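Local coordinates for protein cellobiose 2-epimerase (Spirochaeta thermophila DSM 6192, PDB 5ZIG) that probably catalyses the reversible epimerization of cellobiose to 4-O-beta-D-glucopyranosyl-D-mannose, at residues 383-386 against 387-390; 19-22 against 23-27; 67-70 against 71-74; 12-15 against 16-19. One frame throughout, in Å; residues are numbered along the deposited sequence.

Contact 1: residues 383-386 against 387-390; sequences SYHN and SRAC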
loop_
_atom_site.group_PDB
_atom_site.type_symbol
_atom_site.label_atom_id
_atom_site.label_comp_id
_atom_site.label_asym_id
_atom_site.label_seq_id
_atom_site.Cartn_x
_atom_site.Cartn_y
_atom_site.Cartn_z
ATOM N N SER A 383 -7.647 -1.412 6.412
ATOM C CA SER A 383 -7.937 -0.013 6.421
ATOM C C SER A 383 -6.881 0.936 5.853
ATOM O O SER A 383 -7.020 2.075 5.997
ATOM C CB SER A 383 -8.256 0.406 7.829
ATOM O OG SER A 383 -7.137 0.451 8.592
ATOM N N TYR A 384 -5.885 0.412 5.169
ATOM C CA TYR A 384 -4.768 1.162 4.655
ATOM C C TYR A 384 -4.876 1.902 3.329
ATOM O O TYR A 384 -4.645 3.039 3.300
ATOM C CB TYR A 384 -3.511 0.298 4.748
ATOM C CG TYR A 384 -2.484 0.420 3.703
ATOM C CD1 TYR A 384 -1.426 1.273 3.839
ATOM C CD2 TYR A 384 -2.524 -0.381 2.638
ATOM C CE1 TYR A 384 -0.447 1.332 2.888
ATOM C CE2 TYR A 384 -1.557 -0.360 1.704
ATOM C CZ TYR A 384 -0.512 0.501 1.820
ATOM O OH TYR A 384 0.404 0.461 0.838
ATOM N N HIS A 385 -5.235 1.255 2.262
ATOM C CA HIS A 385 -5.297 1.891 0.975
ATOM C C HIS A 385 -6.197 3.151 0.962
ATOM O O HIS A 385 -5.774 4.200 0.555
ATOM C CB HIS A 385 -5.702 0.879 -0.084
ATOM C CG HIS A 385 -4.591 0.010 -0.600
ATOM N ND1 HIS A 385 -3.611 0.459 -1.439
ATOM C CD2 HIS A 385 -4.348 -1.303 -0.433
ATOM C CE1 HIS A 385 -2.807 -0.526 -1.752
ATOM N NE2 HIS A 385 -3.240 -1.609 -1.167
ATOM N N ASN A 386 -7.406 3.007 1.456
ATOM C CA ASN A 386 -8.354 4.087 1.500
ATOM C C ASN A 386 -8.057 5.161 2.544
ATOM O O ASN A 386 -8.172 6.295 2.217
ATOM C CB ASN A 386 -9.826 3.613 1.483
ATOM C CG ASN A 386 -10.214 2.746 2.664
ATOM O OD1 ASN A 386 -9.477 2.583 3.598
ATOM N ND2 ASN A 386 -11.425 2.217 2.613
ATOM N N SER A 387 -7.664 4.809 3.755
ATOM C CA SER A 387 -7.302 5.796 4.718
ATOM C C SER A 387 -6.105 6.578 4.203
ATOM O O SER A 387 -6.075 7.759 4.342
ATOM C CB SER A 387 -6.910 5.247 6.038
ATOM O OG SER A 387 -7.981 4.838 6.802
ATOM N N ARG A 388 -5.094 5.892 3.691
ATOM C CA ARG A 388 -3.953 6.611 3.145
ATOM C C ARG A 388 -4.391 7.595 2.072
ATOM O O ARG A 388 -3.906 8.732 2.028
ATOM C CB ARG A 388 -2.929 5.643 2.557
ATOM C CG ARG A 388 -1.639 6.354 2.068
ATOM C CD ARG A 388 -0.486 5.377 1.808
ATOM N NE ARG A 388 -0.743 4.508 0.656
ATOM C CZ ARG A 388 0.148 3.674 0.109
ATOM N NH1 ARG A 388 1.387 3.591 0.586
ATOM N NH2 ARG A 388 -0.201 2.915 -0.921
ATOM N N ALA A 389 -5.287 7.160 1.181
ATOM C CA ALA A 389 -5.701 8.005 0.073
ATOM C C ALA A 389 -6.374 9.254 0.587
ATOM O O ALA A 389 -6.205 10.326 0.011
ATOM C CB ALA A 389 -6.623 7.233 -0.870
ATOM N N CYS A 390 -7.068 9.143 1.717
ATOM C CA CYS A 390 -7.676 10.311 2.340
ATOM C C CYS A 390 -6.621 11.209 2.978
ATOM O O CYS A 390 -6.666 12.438 2.825
ATOM C CB CYS A 390 -8.706 9.864 3.383
ATOM S SG CYS A 390 -10.163 9.018 2.733
HETATM O O HOH W 1 -3.388 4.801 -0.352
#
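R388 folds back beside Y384 in the opening turns of helix 384-402, the last helix of the (alpha/alpha)6 barrel expected for this epimerase family. The two side chains run side by side. Y384 CZ stands over the centre of one guanidinium face, 3.6 Å above the R388 plane, and with ring and guanidinium planes 48° apart the cover is inclined, unlike a parallel stack. Y384 OH comes within 3.1 Å of R388 NH2 at an angle too poor for a hydrogen bond. The hydroxyl is bonded to E199 instead, which also forms a salt bridge with R388 NH1, while NH2 pairs with E256 and E320. A bend at chi3 (68°) turns the group toward the tyrosine. At the guanidinium edge, in plane, a water accepts from R388 NE at 2.8 Å and donates to H385 O at 2.6 Å, tying NE to the backbone three residues earlier. N386 divides its amide: ND2 bonds to E359, and OD1 takes a weak bond from S387 N at 2.9 Å. S387 in turn sends its hydroxyl backward, OG donating to S383 O at 3.0 Å, with the donor almost in line with the carbonyl bond.

Contact 2: residues 19-22 against 23-27; sequences AAQL and FDHIL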
loop_
_atom_site.group_PDB
_atom_site.type_symbol
_atom_site.label_atom_id
_atom_site.label_comp_id
_atom_site.label_asym_id
_atom_site.label_seq_id
_atom_site.Cartn_x
_atom_site.Cartn_y
_atom_site.Cartn_z
ATOM N N ALA A 19 -12.024 14.129 4.248
ATOM C CA ALA A 19 -12.023 14.165 5.706
ATOM C C ALA A 19 -13.228 13.437 6.290
ATOM O O ALA A 19 -13.103 12.736 7.305
ATOM C CB ALA A 19 -11.986 15.610 6.197
ATOM N N ALA A 20 -14.407 13.609 5.681
ATOM C CA ALA A 20 -15.599 12.920 6.167
ATOM C C ALA A 20 -15.462 11.411 5.987
ATOM O O ALA A 20 -15.791 10.630 6.886
ATOM C CB ALA A 20 -16.845 13.434 5.438
ATOM N N GLN A 21 -14.987 10.989 4.820
ATOM C CA GLN A 21 -14.779 9.574 4.571
ATOM C C GLN A 21 -13.855 8.962 5.618
ATOM O O GLN A 21 -14.228 7.990 6.285
ATOM C CB GLN A 21 -14.215 9.380 3.171
ATOM C CG GLN A 21 -15.277 9.328 2.132
ATOM C CD GLN A 21 -16.148 8.112 2.288
ATOM O OE1 GLN A 21 -15.648 6.996 2.447
ATOM N NE2 GLN A 21 -17.460 8.313 2.237
ATOM N N LEU A 22 -12.643 9.527 5.781
ATOM C CA LEU A 22 -11.693 9.038 6.785
ATOM C C LEU A 22 -12.325 8.970 8.170
ATOM O O LEU A 22 -12.388 7.897 8.776
ATOM C CB LEU A 22 -10.428 9.915 6.836
ATOM C CG LEU A 22 -9.352 9.370 7.808
ATOM C CD1 LEU A 22 -8.882 7.993 7.315
ATOM C CD2 LEU A 22 -8.139 10.267 8.038
ATOM N N PHE A 23 -12.801 10.114 8.684
ATOM C CA PHE A 23 -13.124 10.171 10.100
ATOM C C PHE A 23 -14.568 9.776 10.422
ATOM O O PHE A 23 -14.851 9.386 11.564
ATOM C CB PHE A 23 -12.840 11.567 10.668
ATOM C CG PHE A 23 -11.385 11.991 10.610
ATOM C CD1 PHE A 23 -10.416 11.360 11.381
ATOM C CD2 PHE A 23 -10.987 13.037 9.786
ATOM C CE1 PHE A 23 -9.084 11.754 11.329
ATOM C CE2 PHE A 23 -9.654 13.434 9.729
ATOM C CZ PHE A 23 -8.705 12.797 10.503
ATOM N N ASP A 24 -15.494 9.861 9.465
ATOM C CA ASP A 24 -16.878 9.524 9.757
ATOM C C ASP A 24 -17.316 8.188 9.179
ATOM O O ASP A 24 -18.305 7.622 9.664
ATOM C CB ASP A 24 -17.824 10.625 9.241
ATOM C CG ASP A 24 -17.517 11.983 9.844
ATOM O OD1 ASP A 24 -17.077 12.038 11.004
ATOM O OD2 ASP A 24 -17.711 13.001 9.157
ATOM N N HIS A 25 -16.617 7.683 8.165
ATOM C CA HIS A 25 -17.002 6.449 7.494
ATOM C C HIS A 25 -15.969 5.340 7.672
ATOM O O HIS A 25 -16.304 4.267 8.188
ATOM C CB HIS A 25 -17.250 6.742 6.009
ATOM C CG HIS A 25 -17.987 5.652 5.300
ATOM N ND1 HIS A 25 -19.364 5.540 5.319
ATOM C CD2 HIS A 25 -17.536 4.616 4.550
ATOM C CE1 HIS A 25 -19.726 4.484 4.609
ATOM N NE2 HIS A 25 -18.633 3.897 4.145
ATOM N N ILE A 26 -14.721 5.554 7.269
ATOM C CA ILE A 26 -13.750 4.457 7.255
ATOM C C ILE A 26 -13.357 4.073 8.678
ATOM O O ILE A 26 -13.590 2.944 9.116
ATOM C CB ILE A 26 -12.513 4.819 6.412
ATOM C CG1 ILE A 26 -12.834 4.686 4.917
ATOM C CG2 ILE A 26 -11.342 3.869 6.740
ATOM C CD1 ILE A 26 -12.106 5.721 4.018
ATOM N N LEU A 27 -12.759 5.014 9.425
ATOM C CA LEU A 27 -12.283 4.694 10.772
ATOM C C LEU A 27 -13.386 4.159 11.692
ATOM O O LEU A 27 -13.141 3.160 12.393
ATOM C CB LEU A 27 -11.576 5.919 11.378
ATOM C CG LEU A 27 -10.284 6.387 10.676
ATOM C CD1 LEU A 27 -9.688 7.673 11.282
ATOM C CD2 LEU A 27 -9.211 5.266 10.729
#
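Q21 O accepts two backbone hydrogen bonds, from I26 N at 2.7 Å and from H25 N at 3.1 Å. The first arrives almost straight in line with the carbonyl; the second comes from above the carbonyl plane, 41° out of it. L27 N likewise reaches five residues back, to L22 O at 3.0 Å. These i+5 bonds mark a wider pi-type turn in helix 7-31, at residues 23-26. Round this turn the side chains pair up. L22 points CG anti to the backbone N (chi1 -176°), carrying CD2 over one face of the F23 ring in a CH-pi contact, 3.8 Å from the centroid and shifted toward the rim. R74 makes a cation-pi contact with the same ring. Replacing F23 with an alanine would probably leave L22 CD2 and the R74 guanidinium without their aromatic partner and open a gap toward helix 77-94, where the side chain now rests on Y79. L22 also meets L27, CG to CD1 at 3.9 Å, the two chains crossing at a slant. On another flank Q21 and H25 run alongside each other, amide and imidazole 43° apart, Q21 OE1 bonded to W360 and H25 NE2 to the carbonyl of E359.

Contact 3: residues 67-70 against 71-74; sequences FSQA and FLSR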
loop_
_atom_site.group_PDB
_atom_site.type_symbol
_atom_site.label_atom_id
_atom_site.label_comp_id
_atom_site.label_asym_id
_atom_site.label_seq_id
_atom_site.Cartn_x
_atom_site.Cartn_y
_atom_site.Cartn_z
ATOM N N PHE A 67 -4.211 3.370 12.208
ATOM C CA PHE A 67 -4.610 4.064 13.427
ATOM C C PHE A 67 -3.493 4.900 14.036
ATOM O O PHE A 67 -3.782 5.854 14.777
ATOM C CB PHE A 67 -5.158 3.067 14.453
ATOM C CG PHE A 67 -6.554 2.610 14.116
ATOM C CD1 PHE A 67 -7.636 3.430 14.365
ATOM C CD2 PHE A 67 -6.768 1.403 13.492
ATOM C CE1 PHE A 67 -8.916 3.032 14.034
ATOM C CE2 PHE A 67 -8.043 0.989 13.166
ATOM C CZ PHE A 67 -9.114 1.796 13.427
ATOM N N SER A 68 -2.238 4.562 13.753
ATOM C CA SER A 68 -1.137 5.462 14.086
ATOM C C SER A 68 -1.277 6.799 13.350
ATOM O O SER A 68 -1.187 7.872 13.955
ATOM C CB SER A 68 0.178 4.788 13.729
ATOM O OG SER A 68 0.393 3.637 14.531
ATOM N N GLN A 69 -1.480 6.739 12.034
ATOM C CA GLN A 69 -1.567 7.942 11.211
ATOM C C GLN A 69 -2.800 8.756 11.559
ATOM O O GLN A 69 -2.760 9.993 11.531
ATOM C CB GLN A 69 -1.576 7.556 9.732
ATOM C CG GLN A 69 -0.317 6.781 9.314
ATOM C CD GLN A 69 0.904 7.669 9.234
ATOM O OE1 GLN A 69 0.782 8.899 9.211
ATOM N NE2 GLN A 69 2.092 7.056 9.182
ATOM N N ALA A 70 -3.901 8.076 11.910
ATOM C CA ALA A 70 -5.127 8.781 12.273
ATOM C C ALA A 70 -4.975 9.502 13.606
ATOM O O ALA A 70 -5.485 10.612 13.771
ATOM C CB ALA A 70 -6.304 7.808 12.314
ATOM N N PHE A 71 -4.267 8.896 14.568
ATOM C CA PHE A 71 -4.010 9.591 15.829
ATOM C C PHE A 71 -3.084 10.788 15.622
ATOM O O PHE A 71 -3.209 11.808 16.314
ATOM C CB PHE A 71 -3.423 8.629 16.865
ATOM C CG PHE A 71 -3.136 9.271 18.204
ATOM C CD1 PHE A 71 -4.166 9.612 19.069
ATOM C CD2 PHE A 71 -1.826 9.546 18.587
ATOM C CE1 PHE A 71 -3.896 10.206 20.307
ATOM C CE2 PHE A 71 -1.554 10.129 19.821
ATOM C CZ PHE A 71 -2.588 10.456 20.678
ATOM N N LEU A 72 -2.137 10.671 14.684
ATOM C CA LEU A 72 -1.269 11.792 14.343
ATOM C C LEU A 72 -2.056 12.919 13.660
ATOM O O LEU A 72 -1.847 14.097 13.962
ATOM C CB LEU A 72 -0.134 11.298 13.447
ATOM C CG LEU A 72 1.045 10.579 14.111
ATOM C CD1 LEU A 72 1.765 9.662 13.116
ATOM C CD2 LEU A 72 2.018 11.588 14.757
ATOM N N SER A 73 -2.973 12.580 12.750
ATOM C CA SER A 73 -3.764 13.622 12.085
ATOM C C SER A 73 -4.825 14.227 13.006
ATOM O O SER A 73 -5.171 15.402 12.856
ATOM C CB SER A 73 -4.417 13.056 10.828
ATOM O OG SER A 73 -5.600 13.758 10.517
ATOM N N ARG A 74 -5.337 13.459 13.961
ATOM C CA ARG A 74 -6.369 13.898 14.895
ATOM C C ARG A 74 -6.279 13.040 16.154
ATOM O O ARG A 74 -6.597 11.844 16.113
ATOM C CB ARG A 74 -7.753 13.793 14.255
ATOM C CG ARG A 74 -8.691 14.926 14.566
ATOM C CD ARG A 74 -10.107 14.607 14.110
ATOM N NE ARG A 74 -10.520 15.401 12.949
ATOM C CZ ARG A 74 -11.695 15.271 12.329
ATOM N NH1 ARG A 74 -12.584 14.377 12.749
ATOM N NH2 ARG A 74 -11.987 16.037 11.284
#
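The amide of Q69 presents its OE1 end to L72, 4.1 Å from CD1, the two side chains slanting across each other; a bend at chi2 (-73°) brings the amide round. The phenyl rings of F67 and F71 take little part in this exchange, since neither has a face covered by the partner segment. F71 touches through its stem, CB lying 3.5 Å from F67 O, and its CG stands opposite the backbone N (chi1 -180°), which leads the ring away. L72 leans on the backbone in the same way, with CG 3.5 Å from S68 O. Behind these contacts a regular i+4 ladder forms the C-terminal end of helix 57-73, one of the helices of the barrel expected for this family: F71 N to F67 O at 3.1 Å, with the donor above the carbonyl plane, L72 N to S68 O at 3.0 Å, S73 N to Q69 O at 2.9 Å, and R74 N to A70 O at 2.9 Å. R74 is the first residue to leave helical backbone angles, yet its amide still completes the last bond. Several helices surround the end: F67, A70 and S73 touch helix 7-31, F67, A70 and F71 also meet helix 77-94, S68, Q69 and L72 face helix 119-136, and Q69 and S73 reach L391 of helix 384-402.

Contact 4: residues 12-15 against 16-19; sequences RQIR and SELA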
loop_
_atom_site.group_PDB
_atom_site.type_symbol
_atom_site.label_atom_id
_atom_site.label_comp_id
_atom_site.label_asym_id
_atom_site.label_seq_id
_atom_site.Cartn_x
_atom_site.Cartn_y
_atom_site.Cartn_z
ATOM N N ARG A 12 -11.657 22.066 -2.997
ATOM C CA ARG A 12 -12.159 22.295 -1.643
ATOM C C ARG A 12 -13.262 21.308 -1.304
ATOM O O ARG A 12 -13.365 20.835 -0.167
ATOM C CB ARG A 12 -12.712 23.716 -1.500
ATOM C CG ARG A 12 -11.731 24.847 -1.788
ATOM C CD ARG A 12 -12.214 26.126 -1.113
ATOM N NE ARG A 12 -13.428 26.608 -1.774
ATOM C CZ ARG A 12 -13.412 27.442 -2.800
ATOM N NH1 ARG A 12 -12.246 27.876 -3.277
ATOM N NH2 ARG A 12 -14.551 27.849 -3.349
ATOM N N GLN A 13 -14.120 21.017 -2.278
ATOM C CA GLN A 13 -15.165 20.031 -2.064
ATOM C C GLN A 13 -14.557 18.658 -1.752
ATOM O O GLN A 13 -14.915 18.021 -0.750
ATOM C CB GLN A 13 -16.081 19.996 -3.292
ATOM C CG GLN A 13 -17.281 19.044 -3.213
ATOM C CD GLN A 13 -18.047 19.163 -1.916
ATOM O OE1 GLN A 13 -18.112 20.240 -1.310
ATOM N NE2 GLN A 13 -18.637 18.052 -1.476
ATOM N N ILE A 14 -13.605 18.212 -2.576
ATOM C CA ILE A 14 -13.034 16.870 -2.417
ATOM C C ILE A 14 -12.283 16.753 -1.097
ATOM O O ILE A 14 -12.369 15.734 -0.395
ATOM C CB ILE A 14 -12.131 16.538 -3.618
ATOM C CG1 ILE A 14 -13.030 16.348 -4.839
ATOM C CG2 ILE A 14 -11.201 15.288 -3.317
ATOM C CD1 ILE A 14 -12.312 16.379 -6.158
ATOM N N ARG A 15 -11.545 17.798 -0.736
ATOM C CA ARG A 15 -10.860 17.820 0.545
ATOM C C ARG A 15 -11.820 17.496 1.684
ATOM O O ARG A 15 -11.499 16.706 2.583
ATOM C CB ARG A 15 -10.210 19.192 0.731
ATOM C CG ARG A 15 -9.111 19.247 1.715
ATOM C CD ARG A 15 -9.610 19.290 3.142
ATOM N NE ARG A 15 -8.467 19.409 4.038
ATOM C CZ ARG A 15 -8.472 19.063 5.316
ATOM N NH1 ARG A 15 -9.572 18.555 5.883
ATOM N NH2 ARG A 15 -7.363 19.244 6.023
ATOM N N SER A 16 -13.004 18.119 1.674
ATOM C CA SER A 16 -13.948 17.903 2.760
ATOM C C SER A 16 -14.510 16.482 2.746
ATOM O O SER A 16 -14.717 15.895 3.811
ATOM C CB SER A 16 -15.071 18.943 2.685
ATOM O OG SER A 16 -16.057 18.524 1.766
ATOM N N GLU A 17 -14.736 15.905 1.562
ATOM C CA GLU A 17 -15.213 14.526 1.483
ATOM C C GLU A 17 -14.128 13.551 1.922
ATOM O O GLU A 17 -14.420 12.534 2.564
ATOM C CB GLU A 17 -15.676 14.206 0.062
ATOM C CG GLU A 17 -16.637 15.270 -0.482
ATOM C CD GLU A 17 -17.058 15.058 -1.931
ATOM O OE1 GLU A 17 -16.390 14.305 -2.663
ATOM O OE2 GLU A 17 -18.073 15.657 -2.337
ATOM N N LEU A 18 -12.870 13.850 1.582
ATOM C CA LEU A 18 -11.757 13.052 2.080
ATOM C C LEU A 18 -11.780 12.989 3.597
ATOM O O LEU A 18 -11.631 11.909 4.183
ATOM C CB LEU A 18 -10.431 13.624 1.571
ATOM C CG LEU A 18 -10.196 13.552 0.063
ATOM C CD1 LEU A 18 -8.977 14.350 -0.362
ATOM C CD2 LEU A 18 -10.063 12.129 -0.397
ATOM N N ALA A 19 -12.024 14.129 4.248
ATOM C CA ALA A 19 -12.023 14.165 5.706
ATOM C C ALA A 19 -13.228 13.437 6.290
ATOM O O ALA A 19 -13.103 12.736 7.305
ATOM C CB ALA A 19 -11.986 15.610 6.197
#
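R12 meets S16 through the backbone alone, S16 N giving R12 O a weak bond of 3.3 Å. Q13 does far more. Its carbonyl oxygen accepts from S16 OG at 2.8 Å and from E17 N at 3.1 Å, the latter donor lying in the carbonyl plane. The serine hydroxyl reaches back because chi1 (83°) sets OG between its own N and carbonyl carbon. The Q13 side chain, bent at chi2, then spans one turn of helix 7-31: NE2 donates to E17 OE2 at 2.6 Å, meeting the oxygen on its anti side, 30° out of the carboxylate plane, with the two flat groups 82° apart, almost perpendicular. I14 is the apolar step, CG2 resting 3.8 Å from L18 CD1, and both side chains also touch F322 and W345. R15 lays NH1 beside A19 CB at 3.8 Å, while its NE forms a salt bridge with D398 of helix 384-402. Substituting an alanine for E17 is likely to leave Q13 NE2 and W345 NE1 each without its carboxylate oxygen and to set the glutamine amide free to turn. The chemistry thus implies divided labour, with E17 OE2 serving its own helix and OE1 tying that helix to helix 336-352.

Contacts 4 and 2 follow one another along helix 7-31, sharing A19, and both lean on contact 1. S387 OG lies 3.3 Å from L22 CD1, and C390 SG lies 3.6 Å from L18 O. Contact 2 also packs against contact 3, L27 CD1 to A70 CB at 3.5 Å, whereas contacts 1 and 3 do not touch, their nearest atoms being about 5 Å apart. Contact 1 is the innermost, its centre about 8 Å from that of the chain, against about 18, 17 and 21 Å for contacts 2, 3 and 4. A bound 1,2-ethanediol, probably from the crystallisation liquor, lies about 4 Å from the R388 side chain, which is consistent with a pocket at contact 1.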